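Local coordinates for tonb-dependent siderophore receptor (Acinetobacter baumannii, PDB 5FR8), which probably takes up iron by binding ferric siderophores at the cell surface, the first step of their transport across the outer membrane, at residues Glu355-Phe360 against Val367-Thr372; Lys160-Glu165 against Arg241-Ala246; Val547-Gly552 against Asn564-Ile569. One frame throughout, in Å; residues are numbered along the deposited sequence.

Along the chain contact 2 comes first, then contact 1, then contact 3, each closing before the next opens. Contacts 1 and 2 lie with centres about 25 Å apart and do not touch. Contact 1 is a hairpin of neighbouring wall strands, 343-361 and 365-380, whereas contact 2 lays the segment leading from plug strand 153-159 into barrel strand 167-177 against wall strand 232-247. Contact 3 is remote, its centre about 54 Å from that of contact 1 and 61 Å from that of contact 2, across the chain's centre from the latter. Contacts 1 and 2 thus build the wall and join the plug's chain to it; contact 3 probably belongs to the extracellular loops, where siderophores arrive.

Contact 1: Glu355-Phe360 against Val367-Thr372; sequences EANIPF and VLTVGT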
loop_
_atom_site.group_PDB
_atom_site.type_symbol
_atom_site.label_atom_id
_atom_site.label_comp_id
_atom_site.label_asym_id
_atom_site.label_seq_id
_atom_site.Cartn_x
_atom_site.Cartn_y
_atom_site.Cartn_z
ATOM N N GLU A 355 5.608 13.456 21.782
ATOM C CA GLU A 355 6.830 12.665 21.866
ATOM C C GLU A 355 8.026 13.442 22.323
ATOM O O GLU A 355 8.250 14.540 21.853
ATOM C CB GLU A 355 7.127 12.116 20.481
ATOM C CG GLU A 355 8.593 12.037 20.122
ATOM C CD GLU A 355 8.858 11.039 19.005
ATOM O OE1 GLU A 355 7.882 10.499 18.425
ATOM O OE2 GLU A 355 10.045 10.787 18.715
ATOM N N ALA A 356 8.824 12.859 23.202
ATOM C CA ALA A 356 10.075 13.491 23.655
ATOM C C ALA A 356 11.354 12.594 23.550
ATOM O O ALA A 356 11.304 11.389 23.812
ATOM C CB ALA A 356 9.905 13.940 25.077
ATOM N N ASN A 357 12.479 13.216 23.175
ATOM C CA ASN A 357 13.801 12.578 23.053
ATOM C C ASN A 357 14.799 13.157 24.043
ATOM O O ASN A 357 15.153 14.327 23.933
ATOM C CB ASN A 357 14.353 12.845 21.656
ATOM C CG ASN A 357 13.302 12.655 20.554
ATOM O OD1 ASN A 357 13.210 13.476 19.647
ATOM N ND2 ASN A 357 12.518 11.574 20.624
ATOM N N ILE A 358 15.273 12.360 25.001
ATOM C CA ILE A 358 16.234 12.858 26.002
ATOM C C ILE A 358 17.584 12.117 26.010
ATOM O O ILE A 358 17.629 10.937 26.344
ATOM C CB ILE A 358 15.660 12.754 27.435
ATOM C CG1 ILE A 358 14.193 13.204 27.487
ATOM C CG2 ILE A 358 16.493 13.583 28.407
ATOM C CD1 ILE A 358 13.201 12.104 27.215
ATOM N N PRO A 359 18.689 12.815 25.666
ATOM C CA PRO A 359 20.030 12.241 25.823
ATOM C C PRO A 359 20.443 12.228 27.265
ATOM O O PRO A 359 20.372 13.267 27.910
ATOM C CB PRO A 359 20.937 13.207 25.053
ATOM C CG PRO A 359 20.024 13.986 24.177
ATOM C CD PRO A 359 18.723 14.075 24.910
ATOM N N PHE A 360 20.878 11.078 27.772
ATOM C CA PHE A 360 21.437 11.005 29.129
ATOM C C PHE A 360 22.351 9.813 29.234
ATOM O O PHE A 360 22.378 8.964 28.342
ATOM C CB PHE A 360 20.338 10.886 30.181
ATOM C CG PHE A 360 19.659 9.547 30.198
ATOM C CD1 PHE A 360 18.841 9.156 29.156
ATOM C CD2 PHE A 360 19.823 8.690 31.269
ATOM C CE1 PHE A 360 18.208 7.931 29.186
ATOM C CE2 PHE A 360 19.193 7.461 31.299
ATOM C CZ PHE A 360 18.382 7.084 30.258
ATOM N N VAL A 367 19.789 7.498 24.506
ATOM C CA VAL A 367 18.831 8.479 24.064
ATOM C C VAL A 367 17.454 7.862 24.278
ATOM O O VAL A 367 17.038 6.968 23.531
ATOM C CB VAL A 367 19.056 8.879 22.592
ATOM C CG1 VAL A 367 18.000 9.900 22.149
ATOM C CG2 VAL A 367 20.450 9.447 22.405
ATOM N N LEU A 368 16.761 8.316 25.321
ATOM C CA LEU A 368 15.441 7.794 25.637
ATOM C C LEU A 368 14.374 8.527 24.859
ATOM O O LEU A 368 14.200 9.732 25.028
ATOM C CB LEU A 368 15.166 7.932 27.122
ATOM C CG LEU A 368 13.848 7.329 27.584
ATOM C CD1 LEU A 368 13.954 5.813 27.648
ATOM C CD2 LEU A 368 13.435 7.897 28.938
ATOM N N THR A 369 13.660 7.800 24.002
ATOM C CA THR A 369 12.420 8.308 23.405
ATOM C C THR A 369 11.199 7.837 24.220
ATOM O O THR A 369 11.122 6.678 24.622
ATOM C CB THR A 369 12.282 7.871 21.935
ATOM O OG1 THR A 369 13.240 8.581 21.143
ATOM C CG2 THR A 369 10.909 8.175 21.406
ATOM N N VAL A 370 10.257 8.741 24.482
ATOM C CA VAL A 370 9.003 8.353 25.122
ATOM C C VAL A 370 7.844 9.079 24.446
ATOM O O VAL A 370 7.948 10.268 24.159
ATOM C CB VAL A 370 9.050 8.639 26.621
ATOM C CG1 VAL A 370 9.449 10.084 26.857
ATOM C CG2 VAL A 370 7.712 8.306 27.258
ATOM N N GLY A 371 6.757 8.365 24.158
ATOM C CA GLY A 371 5.706 8.910 23.287
ATOM C C GLY A 371 4.270 8.478 23.550
ATOM O O GLY A 371 4.031 7.422 24.137
ATOM N N THR A 372 3.320 9.310 23.106
ATOM C CA THR A 372 1.896 9.003 23.175
ATOM C C THR A 372 1.273 9.197 21.827
ATOM O O THR A 372 1.686 10.077 21.068
ATOM C CB THR A 372 1.144 9.955 24.115
ATOM O OG1 THR A 372 1.626 9.788 25.445
ATOM C CG2 THR A 372 -0.356 9.659 24.098
#
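A two-stranded antiparallel hairpin of the barrel wall pairs Ala356 with Val370 and Ile358 with Leu368. The short strand axes run at 161° and approach to 4.5 Å. Both pairs have reciprocal backbone bonds, among them Ala356 N to Val370 O at 2.9 Å and Ile358 N to Leu368 O at 2.8 Å. Between them Asn357 faces Thr369 in a non-hydrogen-bonded pair, their side chains side by side, pointing the same way. Asn357 ND2 reaches Thr369 OG1 at 3.1 Å, but the bond is bent and weak. Its stronger link is along its own strand: ND2 lies 3.2 Å from Glu355 OE2, with an N-H...O angle of 167°. That oxygen uses its anti lone pair and lies in the amide plane of Asn357, which should help hold the amide's rotation, while Glu355 OE1 has a weak bond to Tyr416 OH. On the other face Ala356 CB and Val370 CG1 meet at 4.3 Å. Phe360 CG sits between its backbone N and carbonyl carbon (chi1 72°), folding the ring back so that CE1 comes 3.7 Å from Leu368 CB. Near the N-terminal end of the modelled chain, Thr30 meets Asn357 and Thr369, and Phe28 meets Pro359. That face, mixing polar Glu355, Asn357 and Thr369 with Pro359 and Val367, probably looks into the lumen; Ala356, Ile358, Leu368 and Val370 make the other apolar, as in an outer-membrane beta-barrel.

Contact 2: Lys160-Glu165 against Arg241-Ala246; sequences KKVTNE and RLAWQA
Val162 packs on Arg241 and Ala243 where the segment between the plug and the first barrel strand crosses the inner wall of the beta-barrel. Residues 160-165 follow plug strand 153-159 and precede strand 167-177, and they have no regular structure here, whereas 241-246 belong to wall strand 232-247.

The apolar part is centred on Val162, whose CB points toward the wall. Its two methyls straddle the Ala243 methyl: CG1 lies 3.7 Å and CG2 3.8 Å from Ala243 CB. CG1 also rests on the aliphatic stem of Arg241, 3.8 Å from CD, and the two side chains cross at about a right angle. Ser202 of the adjacent strand 201-212 touches Val162 as well. Leu242 points away from the segment, so the wall meets it with alternate residues, as expected of one face of a strand.

The polar part belongs to Arg241. Its CG is anti to the backbone N (chi1 172°), and the chain then bends at chi3 (-68°), carrying the guanidinium to the backbone of Lys160 and Lys161. The strongest partners lie outside the two segments: NE makes a salt bridge to Asp255 of the next wall strand, and NH2 makes one to Asp100 of the plug, which probably fixes the rotation of the group. The Lys160 carbonyl oxygen accepts a weak bond from Arg204 NH1. Lys161 CA lies at the guanidinium edge, near its plane, while Lys160 O lies oblique to the group, 3.5 Å from Arg241 NH1 and not hydrogen-bonded to it.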
loop_
_atom_site.group_PDB
_atom_site.type_symbol
_atom_site.label_atom_id
_atom_site.label_comp_id
_atom_site.label_asym_id
_atom_site.label_seq_id
_atom_site.Cartn_x
_atom_site.Cartn_y
_atom_site.Cartn_z
ATOM N N LYS A 160 8.967 17.934 -0.460
ATOM C CA LYS A 160 9.887 19.054 -0.497
ATOM C C LYS A 160 9.670 20.069 0.635
ATOM O O LYS A 160 8.567 20.225 1.153
ATOM C CB LYS A 160 9.819 19.733 -1.866
ATOM C CG LYS A 160 10.598 18.975 -2.943
ATOM C CD LYS A 160 10.010 19.214 -4.331
ATOM C CE LYS A 160 10.595 18.279 -5.380
ATOM N NZ LYS A 160 12.036 18.561 -5.594
ATOM N N LYS A 161 10.756 20.747 0.992
ATOM C CA LYS A 161 10.841 21.535 2.208
ATOM C C LYS A 161 10.637 22.999 1.915
ATOM O O LYS A 161 10.807 23.449 0.777
ATOM C CB LYS A 161 12.234 21.374 2.849
ATOM C CG LYS A 161 12.608 19.958 3.263
ATOM C CD LYS A 161 11.839 19.500 4.503
ATOM C CE LYS A 161 11.687 17.986 4.523
ATOM N NZ LYS A 161 12.977 17.316 4.849
ATOM N N VAL A 162 10.317 23.751 2.963
ATOM C CA VAL A 162 10.380 25.207 2.893
ATOM C C VAL A 162 11.821 25.656 2.650
ATOM O O VAL A 162 12.761 24.929 2.968
ATOM C CB VAL A 162 9.845 25.855 4.179
ATOM C CG1 VAL A 162 8.387 25.466 4.377
ATOM C CG2 VAL A 162 10.679 25.478 5.396
ATOM N N THR A 163 11.992 26.833 2.051
ATOM C CA THR A 163 13.328 27.322 1.655
ATOM C C THR A 163 13.441 28.821 1.892
ATOM O O THR A 163 12.533 29.588 1.567
ATOM C CB THR A 163 13.649 27.036 0.164
ATOM O OG1 THR A 163 12.747 27.758 -0.692
ATOM C CG2 THR A 163 13.532 25.565 -0.124
ATOM N N ASN A 164 14.567 29.239 2.455
ATOM C CA ASN A 164 14.750 30.631 2.834
ATOM C C ASN A 164 15.090 31.538 1.668
ATOM O O ASN A 164 15.313 32.731 1.859
ATOM C CB ASN A 164 15.818 30.727 3.899
ATOM C CG ASN A 164 15.291 30.331 5.259
ATOM O OD1 ASN A 164 14.453 29.426 5.377
ATOM N ND2 ASN A 164 15.773 31.006 6.298
ATOM N N GLU A 165 15.147 30.962 0.468
ATOM C CA GLU A 165 15.191 31.730 -0.768
ATOM C C GLU A 165 14.238 31.055 -1.723
ATOM O O GLU A 165 14.020 29.855 -1.627
ATOM C CB GLU A 165 16.593 31.748 -1.347
ATOM C CG GLU A 165 17.669 32.013 -0.315
ATOM C CD GLU A 165 19.035 32.182 -0.946
ATOM O OE1 GLU A 165 19.509 31.243 -1.630
ATOM O OE2 GLU A 165 19.640 33.253 -0.754
ATOM N N ARG A 241 2.411 24.306 2.763
ATOM C CA ARG A 241 3.078 24.277 4.052
ATOM C C ARG A 241 3.494 25.662 4.475
ATOM O O ARG A 241 4.035 26.419 3.664
ATOM C CB ARG A 241 4.332 23.461 3.948
ATOM C CG ARG A 241 5.181 23.535 5.203
ATOM C CD ARG A 241 6.251 22.452 5.160
ATOM N NE ARG A 241 5.668 21.119 5.260
ATOM C CZ ARG A 241 6.306 19.998 4.953
ATOM N NH1 ARG A 241 7.572 20.025 4.542
ATOM N NH2 ARG A 241 5.667 18.844 5.076
ATOM N N LEU A 242 3.247 26.000 5.737
ATOM C CA LEU A 242 3.813 27.214 6.338
ATOM C C LEU A 242 4.707 26.813 7.481
ATOM O O LEU A 242 4.291 26.023 8.316
ATOM C CB LEU A 242 2.738 28.130 6.908
ATOM C CG LEU A 242 1.773 28.777 5.928
ATOM C CD1 LEU A 242 0.776 29.623 6.723
ATOM C CD2 LEU A 242 2.490 29.596 4.867
ATOM N N ALA A 243 5.915 27.371 7.519
ATOM C CA ALA A 243 6.874 27.073 8.555
ATOM C C ALA A 243 7.154 28.336 9.298
ATOM O O ALA A 243 7.434 29.366 8.688
ATOM C CB ALA A 243 8.146 26.548 7.946
ATOM N N TRP A 244 7.055 28.266 10.622
ATOM C CA TRP A 244 7.145 29.447 11.470
ATOM C C TRP A 244 8.119 29.171 12.584
ATOM O O TRP A 244 7.948 28.213 13.337
ATOM C CB TRP A 244 5.755 29.764 12.052
ATOM C CG TRP A 244 5.667 30.978 12.993
ATOM C CD1 TRP A 244 6.475 32.082 13.001
ATOM C CD2 TRP A 244 4.693 31.193 14.026
ATOM N NE1 TRP A 244 6.074 32.957 13.988
ATOM C CE2 TRP A 244 4.985 32.433 14.626
ATOM C CE3 TRP A 244 3.617 30.447 14.509
ATOM C CZ2 TRP A 244 4.250 32.936 15.671
ATOM C CZ3 TRP A 244 2.893 30.950 15.538
ATOM C CH2 TRP A 244 3.209 32.183 16.115
ATOM N N GLN A 245 9.147 30.000 12.688
ATOM C CA GLN A 245 10.084 29.931 13.812
ATOM C C GLN A 245 9.641 30.928 14.908
ATOM O O GLN A 245 9.954 32.120 14.838
ATOM C CB GLN A 245 11.497 30.248 13.328
ATOM C CG GLN A 245 12.583 30.150 14.399
ATOM C CD GLN A 245 13.165 28.749 14.544
ATOM O OE1 GLN A 245 13.443 28.066 13.552
ATOM N NE2 GLN A 245 13.349 28.317 15.786
ATOM N N ALA A 246 8.912 30.440 15.911
ATOM C CA ALA A 246 8.267 31.325 16.899
ATOM C C ALA A 246 9.230 31.811 17.990
ATOM O O ALA A 246 9.073 32.899 18.542
ATOM C CB ALA A 246 7.058 30.625 17.519
#

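Contact 3: Val547-Gly552 against Asn564-Ile569; sequences VGTVDG and NTKWNI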
loop_
_atom_site.group_PDB
_atom_site.type_symbol
_atom_site.label_atom_id
_atom_site.label_comp_id
_atom_site.label_asym_id
_atom_site.label_seq_id
_atom_site.Cartn_x
_atom_site.Cartn_y
_atom_site.Cartn_z
ATOM N N VAL A 547 -20.727 -20.425 13.415
ATOM C CA VAL A 547 -21.024 -20.003 14.792
ATOM C C VAL A 547 -22.502 -20.171 15.194
ATOM O O VAL A 547 -22.845 -20.047 16.375
ATOM C CB VAL A 547 -20.636 -18.531 15.011
ATOM C CG1 VAL A 547 -19.156 -18.327 14.733
ATOM C CG2 VAL A 547 -21.485 -17.610 14.138
ATOM N N GLY A 548 -23.370 -20.426 14.211
ATOM C CA GLY A 548 -24.782 -20.660 14.476
ATOM C C GLY A 548 -25.582 -20.515 13.210
ATOM O O GLY A 548 -25.023 -20.381 12.128
ATOM N N THR A 549 -26.899 -20.523 13.326
ATOM C CA THR A 549 -27.739 -20.467 12.144
ATOM C C THR A 549 -28.897 -19.478 12.322
ATOM O O THR A 549 -29.253 -19.156 13.452
ATOM C CB THR A 549 -28.261 -21.867 11.832
ATOM O OG1 THR A 549 -28.999 -21.832 10.613
ATOM C CG2 THR A 549 -29.145 -22.385 12.958
ATOM N N VAL A 550 -29.461 -18.979 11.215
ATOM C CA VAL A 550 -30.606 -18.039 11.269
ATOM C C VAL A 550 -31.564 -18.231 10.100
ATOM O O VAL A 550 -31.126 -18.541 8.991
ATOM C CB VAL A 550 -30.151 -16.558 11.252
ATOM C CG1 VAL A 550 -29.458 -16.200 9.942
ATOM C CG2 VAL A 550 -31.332 -15.626 11.481
ATOM N N ASP A 551 -32.863 -18.018 10.349
ATOM C CA ASP A 551 -33.903 -18.137 9.313
ATOM C C ASP A 551 -34.317 -16.791 8.760
ATOM O O ASP A 551 -34.840 -15.946 9.482
ATOM C CB ASP A 551 -35.143 -18.840 9.855
ATOM C CG ASP A 551 -35.029 -20.338 9.789
ATOM O OD1 ASP A 551 -34.533 -20.858 8.756
ATOM O OD2 ASP A 551 -35.431 -20.988 10.778
ATOM N N GLY A 552 -34.103 -16.615 7.461
ATOM C CA GLY A 552 -34.269 -15.326 6.815
ATOM C C GLY A 552 -35.380 -15.335 5.785
ATOM O O GLY A 552 -35.377 -16.102 4.823
ATOM N N ASN A 564 -38.500 -18.699 3.503
ATOM C CA ASN A 564 -37.516 -18.679 4.559
ATOM C C ASN A 564 -36.354 -19.570 4.218
ATOM O O ASN A 564 -36.526 -20.622 3.630
ATOM C CB ASN A 564 -38.146 -19.097 5.873
ATOM C CG ASN A 564 -39.222 -18.131 6.315
ATOM O OD1 ASN A 564 -39.356 -17.039 5.757
ATOM N ND2 ASN A 564 -39.988 -18.518 7.324
ATOM N N THR A 565 -35.162 -19.125 4.584
ATOM C CA THR A 565 -33.959 -19.802 4.197
ATOM C C THR A 565 -33.078 -19.961 5.421
ATOM O O THR A 565 -32.791 -19.000 6.112
ATOM C CB THR A 565 -33.237 -19.008 3.105
ATOM O OG1 THR A 565 -34.180 -18.663 2.081
ATOM C CG2 THR A 565 -32.114 -19.827 2.501
ATOM N N LYS A 566 -32.676 -21.191 5.695
ATOM C CA LYS A 566 -31.766 -21.457 6.771
ATOM C C LYS A 566 -30.382 -21.053 6.286
ATOM O O LYS A 566 -29.903 -21.564 5.283
ATOM C CB LYS A 566 -31.817 -22.936 7.120
ATOM C CG LYS A 566 -31.483 -23.232 8.557
ATOM C CD LYS A 566 -31.842 -24.673 8.840
ATOM C CE LYS A 566 -31.350 -25.118 10.209
ATOM N NZ LYS A 566 -30.784 -26.499 10.180
ATOM N N TRP A 567 -29.767 -20.098 6.974
ATOM C CA TRP A 567 -28.433 -19.651 6.615
ATOM C C TRP A 567 -27.423 -20.171 7.636
ATOM O O TRP A 567 -27.697 -20.207 8.845
ATOM C CB TRP A 567 -28.357 -18.114 6.565
ATOM C CG TRP A 567 -29.088 -17.492 5.409
ATOM C CD1 TRP A 567 -30.359 -17.029 5.418
ATOM C CD2 TRP A 567 -28.586 -17.263 4.083
ATOM N NE1 TRP A 567 -30.689 -16.532 4.184
ATOM C CE2 TRP A 567 -29.616 -16.673 3.347
ATOM C CE3 TRP A 567 -27.367 -17.502 3.452
ATOM C CZ2 TRP A 567 -29.467 -16.313 2.013
ATOM C CZ3 TRP A 567 -27.222 -17.141 2.118
ATOM C CH2 TRP A 567 -28.260 -16.559 1.418
ATOM N N ASN A 568 -26.248 -20.549 7.142
ATOM C CA ASN A 568 -25.107 -20.843 7.993
ATOM C C ASN A 568 -24.377 -19.534 8.257
ATOM O O ASN A 568 -24.135 -18.747 7.331
ATOM C CB ASN A 568 -24.178 -21.861 7.321
ATOM C CG ASN A 568 -24.861 -23.194 7.097
ATOM O OD1 ASN A 568 -25.271 -23.839 8.049
ATOM N ND2 ASN A 568 -25.034 -23.583 5.849
ATOM N N ILE A 569 -24.060 -19.277 9.518
ATOM C CA ILE A 569 -23.430 -18.026 9.874
ATOM C C ILE A 569 -21.939 -18.226 10.108
ATOM O O ILE A 569 -21.521 -18.883 11.076
ATOM C CB ILE A 569 -24.029 -17.436 11.154
ATOM C CG1 ILE A 569 -25.534 -17.252 11.027
ATOM C CG2 ILE A 569 -23.356 -16.120 11.486
ATOM C CD1 ILE A 569 -26.210 -16.994 12.359
#
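The indole of Trp567 turns its edge to Val550, whose carbonyl oxygen lies in the ring plane, 4.0 Å from CD1. Gly552 N also comes near that plane, at the edge. One face carries Thr565 CG2 of the same strand, 3.9 Å above the plane and offset toward the rim. Tyr396 of helix 396-400 adds an edge-to-face ring contact. Trp567 shares a sheet face with Val550 and Ile569, and Val550 CG1 meets Trp567 CB at 4.0 Å. Ile569 CD1 approaches Val550 CB to 4.1 Å, the two side chains crossing at about a right angle.

The backbones run antiparallel, axes at 160°. Trp567 N gives a bond to Val550 O at 2.9 Å and Gly552 N one to Thr565 O. Trp567 O is gripped twice: Val550 N approaches in the carbonyl plane, and Thr549 OG1, at 2.7 Å, donates from above it. The Thr549 hydroxyl owes this reach to its position opposite the backbone N (chi1 -175°). On the face of Thr549, Asp551 OD1 lies 3.5 Å from Lys566 CA, and Thr549 OG1 also meets Lys566 CG. Leu499 of strand 498-501, next to the disulfide Cys490-Cys498, covers Val550 and Trp567. The contact's centre, more than 50 Å from those of contacts 1 and 2, is consistent with a hairpin in the extracellular loops of a TonB-dependent receptor.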